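Local coordinates for Alpha/beta hydrolase fold-3 domain protein (Sulfolobus islandicus, PDB 5LK6) that probably hydrolyses carboxylic esters, as a thermostable lipase/carboxylesterase of the alpha/beta hydrolase fold, at residues 13-18 with 195-200; 109-114 with 122-127; 145-150 with 155-160. All blocks are in the same frame, centred on the assembly; numbering follows the deposited sequence.

Contact 1 of 3, residues 13-18 with 195-200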
# COMPACT_ATOMS: atom_id res chain seq x y z
N SER A 13 -19.68 18.58 4.55
CA SER A 13 -19.91 19.29 5.79
C SER A 13 -18.90 20.41 6.05
O SER A 13 -18.70 20.78 7.20
CB SER A 13 -19.85 18.29 6.93
OG SER A 13 -18.49 18.00 7.16
N GLY A 14 -18.23 20.93 5.00
CA GLY A 14 -17.29 22.06 5.14
C GLY A 14 -15.88 21.85 5.70
O GLY A 14 -15.19 22.83 6.08
N PHE A 15 -15.43 20.61 5.72
CA PHE A 15 -14.01 20.31 6.03
C PHE A 15 -13.09 20.90 4.92
O PHE A 15 -13.13 20.47 3.75
CB PHE A 15 -13.85 18.81 6.20
CG PHE A 15 -12.48 18.34 6.53
CD1 PHE A 15 -12.09 18.22 7.87
CD2 PHE A 15 -11.63 17.88 5.54
CE1 PHE A 15 -10.83 17.74 8.20
CE2 PHE A 15 -10.38 17.38 5.84
CZ PHE A 15 -9.97 17.32 7.16
N ILE A 16 -12.31 21.91 5.30
CA ILE A 16 -11.55 22.72 4.37
C ILE A 16 -10.47 23.53 5.08
O ILE A 16 -10.60 23.93 6.24
CB ILE A 16 -12.50 23.69 3.57
CG1 ILE A 16 -11.87 24.13 2.19
CG2 ILE A 16 -12.97 24.87 4.46
CD1 ILE A 16 -11.44 23.03 1.17
N VAL A 17 -9.41 23.79 4.34
CA VAL A 17 -8.48 24.83 4.73
C VAL A 17 -8.63 25.91 3.66
O VAL A 17 -8.28 25.67 2.49
CB VAL A 17 -7.05 24.31 4.81
CG1 VAL A 17 -6.15 25.43 5.28
CG2 VAL A 17 -6.97 23.14 5.76
N PRO A 18 -9.15 27.10 4.04
CA PRO A 18 -9.50 28.18 3.05
C PRO A 18 -8.31 28.95 2.50
O PRO A 18 -8.30 30.17 2.59
CB PRO A 18 -10.43 29.10 3.85
CG PRO A 18 -9.96 28.93 5.29
CD PRO A 18 -9.46 27.51 5.44
N GLY A 195 -12.85 20.98 -5.70
CA GLY A 195 -13.73 20.14 -4.91
C GLY A 195 -13.13 18.92 -4.21
O GLY A 195 -13.87 18.16 -3.60
N PHE A 196 -11.82 18.72 -4.26
CA PHE A 196 -11.21 17.58 -3.58
C PHE A 196 -10.15 18.02 -2.58
O PHE A 196 -9.09 17.43 -2.48
CB PHE A 196 -10.64 16.61 -4.63
CG PHE A 196 -11.69 16.01 -5.55
CD1 PHE A 196 -12.04 16.63 -6.71
CD2 PHE A 196 -12.33 14.86 -5.21
CE1 PHE A 196 -12.97 16.07 -7.58
CE2 PHE A 196 -13.26 14.30 -6.08
CZ PHE A 196 -13.60 14.91 -7.27
N PHE A 197 -10.46 19.08 -1.87
CA PHE A 197 -9.74 19.52 -0.71
C PHE A 197 -8.50 20.31 -1.10
O PHE A 197 -8.36 21.43 -0.67
CB PHE A 197 -9.47 18.37 0.25
CG PHE A 197 -8.85 18.81 1.56
CD1 PHE A 197 -9.63 19.36 2.57
CD2 PHE A 197 -7.48 18.65 1.79
CE1 PHE A 197 -9.05 19.75 3.76
CE2 PHE A 197 -6.91 19.06 2.98
CZ PHE A 197 -7.69 19.62 3.96
N LEU A 198 -7.58 19.74 -1.85
CA LEU A 198 -6.51 20.49 -2.46
C LEU A 198 -7.01 20.88 -3.87
O LEU A 198 -7.45 20.02 -4.63
CB LEU A 198 -5.18 19.71 -2.51
CG LEU A 198 -4.05 20.35 -3.33
CD1 LEU A 198 -3.56 21.61 -2.64
CD2 LEU A 198 -2.89 19.40 -3.58
N THR A 199 -6.95 22.18 -4.17
CA THR A 199 -7.41 22.76 -5.43
C THR A 199 -6.31 23.39 -6.21
O THR A 199 -5.27 23.75 -5.66
CB THR A 199 -8.47 23.87 -5.19
OG1 THR A 199 -7.89 25.05 -4.60
CG2 THR A 199 -9.55 23.35 -4.34
N ARG A 200 -6.57 23.56 -7.50
CA ARG A 200 -5.62 24.23 -8.36
C ARG A 200 -5.35 25.66 -7.81
O ARG A 200 -4.20 26.09 -7.79
CB ARG A 200 -6.13 24.28 -9.81
CG ARG A 200 -5.06 24.40 -10.89
CD ARG A 200 -5.68 25.11 -12.09
NE ARG A 200 -5.11 24.72 -13.40
CZ ARG A 200 -5.75 24.08 -14.40
NH1 ARG A 200 -7.06 23.65 -14.32
NH2 ARG A 200 -5.05 23.87 -15.54
O HOH W 1 -8.22 22.46 1.79
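F197 reaches across to F15, I16 and V17, and its side chain carries nearly the whole contact. With CG anti to the backbone N (chi1 -173°), the bond from CB swings the ring out of its own loop and across to residues 15-17. Along one side of the ring, CD1 has F15 O at the ring edge, in plane, 3.9 Å away. Next comes CE1, which meets F15 CE2 at 3.4 Å and also lies close to I16 CA. At the tip, CZ touches V17 CG2 at 4.0 Å. Inclined by only 23°, the F15 and F197 rings are laterally offset, with centroids 5.2 Å apart, so this is no full stack. Over the centre of one F197 face sits water 1, which accepts from V17 N and donates to F197 O (2.7 Å), joining the two backbones. I16 CD1 packs near that same F197 O. Beyond the segments, F15 meets F279 edge-to-face and L34 of helix 24-36, while F197 leans on L11. F197 lies near, without touching, the probable Ser-His-Asp triad. Apolar packing of an N-terminal segment against the loop before helix 200-210, in the insertion between strands 173-176 and 236-241, is consistent with the cap of hormone-sensitive-lipase-like esterases.

Contact 2 of 3, residues 109-114 with 122-127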
# COMPACT_ATOMS: atom_id res chain seq x y z
N ASP A 109 11.53 21.68 11.33
CA ASP A 109 10.81 22.98 11.14
C ASP A 109 11.63 23.86 10.18
O ASP A 109 12.25 24.85 10.57
CB ASP A 109 10.56 23.75 12.49
CG ASP A 109 9.09 23.89 12.85
OD1 ASP A 109 8.23 23.93 11.95
OD2 ASP A 109 8.75 24.02 14.06
N TYR A 110 11.63 23.48 8.91
CA TYR A 110 12.28 24.27 7.86
C TYR A 110 11.57 25.62 7.80
O TYR A 110 10.41 25.74 8.19
CB TYR A 110 12.24 23.54 6.48
CG TYR A 110 10.85 23.20 5.93
CD1 TYR A 110 10.09 24.15 5.25
CD2 TYR A 110 10.30 21.93 6.10
CE1 TYR A 110 8.84 23.85 4.76
CE2 TYR A 110 9.04 21.60 5.64
CZ TYR A 110 8.32 22.55 4.97
OH TYR A 110 7.07 22.23 4.53
N ARG A 111 12.28 26.62 7.31
CA ARG A 111 11.74 27.99 7.16
C ARG A 111 10.62 28.10 6.10
O ARG A 111 10.77 27.60 4.96
CB ARG A 111 12.87 28.97 6.79
CG ARG A 111 13.74 29.45 7.97
CD ARG A 111 14.94 30.23 7.48
NE ARG A 111 15.82 29.40 6.65
CZ ARG A 111 16.60 29.90 5.70
NH1 ARG A 111 16.63 31.21 5.51
NH2 ARG A 111 17.38 29.11 4.93
N LEU A 112 9.54 28.80 6.49
CA LEU A 112 8.33 28.91 5.67
C LEU A 112 8.16 30.23 4.91
O LEU A 112 8.60 31.32 5.33
CB LEU A 112 7.11 28.71 6.54
CG LEU A 112 7.05 27.40 7.36
CD1 LEU A 112 5.98 27.37 8.48
CD2 LEU A 112 6.83 26.27 6.36
N ALA A 113 7.48 30.13 3.78
CA ALA A 113 7.04 31.27 3.06
C ALA A 113 5.74 31.74 3.70
O ALA A 113 5.08 30.96 4.39
CB ALA A 113 6.81 30.88 1.62
N PRO A 114 5.37 33.01 3.51
CA PRO A 114 6.06 33.98 2.66
C PRO A 114 7.28 34.66 3.25
O PRO A 114 7.96 35.39 2.52
CB PRO A 114 4.98 35.03 2.42
CG PRO A 114 4.21 35.01 3.68
CD PRO A 114 4.11 33.55 4.01
N VAL A 122 14.46 24.44 1.05
CA VAL A 122 15.25 23.35 0.49
C VAL A 122 16.56 23.32 1.23
O VAL A 122 17.01 22.26 1.68
CB VAL A 122 15.55 23.56 -1.02
CG1 VAL A 122 16.62 22.61 -1.54
CG2 VAL A 122 14.27 23.46 -1.86
N ILE A 123 17.19 24.50 1.33
CA ILE A 123 18.45 24.63 2.01
C ILE A 123 18.38 24.18 3.48
O ILE A 123 19.27 23.46 3.92
CB ILE A 123 19.01 26.04 1.90
CG1 ILE A 123 19.42 26.34 0.44
CG2 ILE A 123 20.23 26.20 2.82
CD1 ILE A 123 19.61 27.83 0.18
N ASP A 124 17.33 24.55 4.21
CA ASP A 124 17.14 24.02 5.56
C ASP A 124 16.99 22.49 5.58
O ASP A 124 17.59 21.81 6.43
CB ASP A 124 15.94 24.67 6.24
CG ASP A 124 16.16 26.15 6.59
OD1 ASP A 124 17.27 26.68 6.33
OD2 ASP A 124 15.22 26.78 7.14
N SER A 125 16.17 21.96 4.69
CA SER A 125 15.89 20.53 4.64
C SER A 125 17.17 19.73 4.34
O SER A 125 17.41 18.70 4.96
CB SER A 125 14.79 20.22 3.62
OG SER A 125 13.54 20.73 4.04
N PHE A 126 17.99 20.21 3.41
CA PHE A 126 19.28 19.62 3.14
C PHE A 126 20.27 19.73 4.29
O PHE A 126 20.93 18.78 4.63
CB PHE A 126 19.94 20.29 1.96
CG PHE A 126 21.26 19.69 1.59
CD1 PHE A 126 21.32 18.42 0.99
CD2 PHE A 126 22.46 20.38 1.83
CE1 PHE A 126 22.55 17.85 0.63
CE2 PHE A 126 23.70 19.81 1.48
CZ PHE A 126 23.74 18.55 0.88
N ASP A 127 20.42 20.92 4.83
CA ASP A 127 21.37 21.15 5.90
C ASP A 127 21.08 20.29 7.11
O ASP A 127 22.03 19.81 7.72
CB ASP A 127 21.37 22.63 6.33
CG ASP A 127 22.02 23.51 5.31
OD1 ASP A 127 22.59 22.99 4.34
OD2 ASP A 127 21.94 24.74 5.46
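The guanidinium of R111 presents its edge to the carboxylate of D124, whose CG lies in the guanidinium plane; the two flat groups are turned 34° from each other. The ring of Y110, the other flat group, stacks on H78 and is approached obliquely by S125 OG. The arginine approaches by its NE/NH2 side, each nitrogen taking its own carboxylate oxygen. NE donates to D124 OD2 at 2.7 Å, on the syn side, while NH2 reaches D124 OD1 at 2.8 Å from above the carboxylate plane. The turn of the arginine chain at chi3 (-62°) folds it back far enough for this grip. D124 OD2 has a second donor on its anti side, R111 N at 2.9 Å, so one carboxylate holds both the backbone and the side-chain end of the same residue. The salt bridge joins loop to helix within the beta-alpha-beta crossover that leaves strand 104-108, runs through helix 120-133 and returns to the sheet as strand 144-150. Its loop bears the YRLAPE sequence familiar from hormone-sensitive-lipase-like esterases. Replacing D124 by an alanine would probably leave R111 N without its acceptor and the guanidinium with E55, outside the two segments, as its remaining salt-bridge partner, freer to turn. Beside the salt bridge Y110 CB rests on D124 CB at 3.9 Å, with S125 OG at van der Waals distance; the hydrogen bond of that hydroxyl goes to A121 O within the helix. Y110 OH bonds to H78 O, which places the tyrosine against the start of HGGG, a sequence that in related esterases supplies the oxyanion hole.

Contact 3 of 3, residues 145-150 with 155-160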
# COMPACT_ATOMS: atom_id res chain seq x y z
N VAL A 145 20.20 6.56 7.48
CA VAL A 145 19.19 7.59 7.41
C VAL A 145 18.39 7.52 6.12
O VAL A 145 18.96 7.28 5.03
CB VAL A 145 19.73 9.01 7.86
CG1 VAL A 145 21.22 9.11 7.76
CG2 VAL A 145 19.04 10.20 7.21
N ALA A 146 17.07 7.62 6.29
CA ALA A 146 16.14 7.75 5.19
C ALA A 146 15.49 9.12 5.33
O ALA A 146 15.60 9.76 6.39
CB ALA A 146 15.08 6.65 5.27
N ILE A 147 14.77 9.53 4.29
CA ILE A 147 14.09 10.82 4.23
C ILE A 147 12.61 10.66 3.79
O ILE A 147 12.33 9.83 2.97
CB ILE A 147 14.89 11.78 3.31
CG1 ILE A 147 14.37 13.22 3.46
CG2 ILE A 147 14.90 11.32 1.87
CD1 ILE A 147 15.28 14.28 2.86
N ALA A 148 11.69 11.46 4.32
CA ALA A 148 10.28 11.39 3.98
C ALA A 148 9.58 12.74 4.04
O ALA A 148 9.91 13.60 4.86
CB ALA A 148 9.56 10.46 4.93
N GLY A 149 8.57 12.89 3.19
CA GLY A 149 7.62 13.99 3.36
C GLY A 149 6.35 13.89 2.53
O GLY A 149 6.32 13.08 1.58
N ASP A 150 5.35 14.72 2.89
CA ASP A 150 4.06 14.84 2.19
C ASP A 150 3.79 16.22 1.51
O ASP A 150 4.21 17.16 2.11
CB ASP A 150 2.96 14.53 3.21
CG ASP A 150 2.92 15.54 4.37
OD1 ASP A 150 3.95 15.62 5.12
OD2 ASP A 150 1.87 16.25 4.51
N ASN A 155 8.09 17.06 -1.96
CA ASN A 155 8.92 17.86 -2.85
C ASN A 155 10.32 18.03 -2.28
O ASN A 155 11.32 17.75 -2.99
CB ASN A 155 8.27 19.24 -3.13
CG ASN A 155 9.09 20.07 -4.06
OD1 ASN A 155 9.80 20.96 -3.63
ND2 ASN A 155 9.04 19.76 -5.33
N LEU A 156 10.39 18.46 -1.01
CA LEU A 156 11.66 18.79 -0.35
C LEU A 156 12.48 17.50 -0.14
O LEU A 156 13.68 17.46 -0.40
CB LEU A 156 11.41 19.46 0.98
CG LEU A 156 10.74 20.86 0.93
CD1 LEU A 156 10.14 21.30 2.28
CD2 LEU A 156 11.70 21.91 0.40
N ALA A 157 11.77 16.43 0.21
CA ALA A 157 12.38 15.11 0.29
C ALA A 157 13.01 14.68 -1.02
O ALA A 157 14.15 14.18 -1.04
CB ALA A 157 11.35 14.09 0.72
N ALA A 158 12.30 14.87 -2.13
CA ALA A 158 12.81 14.39 -3.41
C ALA A 158 13.99 15.24 -3.82
O ALA A 158 14.99 14.72 -4.34
CB ALA A 158 11.75 14.40 -4.49
N VAL A 159 13.88 16.55 -3.56
CA VAL A 159 14.95 17.48 -3.91
C VAL A 159 16.19 17.23 -3.06
O VAL A 159 17.29 17.14 -3.59
CB VAL A 159 14.48 18.92 -3.82
CG1 VAL A 159 15.65 19.89 -3.96
CG2 VAL A 159 13.44 19.17 -4.93
N VAL A 160 16.01 17.07 -1.76
CA VAL A 160 17.11 16.67 -0.90
C VAL A 160 17.88 15.42 -1.41
O VAL A 160 19.11 15.42 -1.42
CB VAL A 160 16.65 16.40 0.53
CG1 VAL A 160 17.78 15.72 1.28
CG2 VAL A 160 16.26 17.72 1.23
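I147 points from its strand toward the helix, and A157 and V160 point back toward the strand. With both its torsions extended (chi1 -168°, chi2 167°), the isoleucine chain reaches past A157 and ends on V160, where CD1 meets V160 CG1 at 3.3 Å, the two side chains crossing obliquely. Further back along the chain, I147 CG1 passes A157 CB at 4.2 Å. The alanine methyl itself lies against the strand backbone, A157 CB being 3.9 Å from G149 N and 4.0 Å from A148 C. G149 has no side chain, and a methyl on it would face the alanine. G149 and A157 are both small, consistent with the axes of strand 145-150 and helix 155-160 approaching to 6.8 Å, roughly antiparallel (149° between their N-to-C directions). Around them, I147 also touches T129 of helix 120-133, and A157 touches L175 of strand 173-176. The pair flanks the likely GxSxG nucleophile elbow, of which G149 is the first glycine. Chemically the interface is hydrocarbon against hydrocarbon and peptide, which implies that close apolar packing, without polar bonds between the segments, probably seats this helix on the sheet next to the elbow.

Starting at the N terminus, the loop after helix 5-12 opens contact 1, which closes 177 residues later just before helix 200-210 and so ties the N-terminal region to the later helical insertion. Contacts 2 and 3 are both nested inside that long loop and follow in series. Contact 2 closes a short excursion between strand 104-108 and helix 120-133; contact 3 spans the turn from strand 144-150 into helix 152-163. They adjoin each other, with centres 12 Å apart: Y110 of the loop and V122 of helix 120-133 pack on L156 of helix 152-163. Contact 1 stands apart, its nearest atoms about 9 Å from those of contact 3.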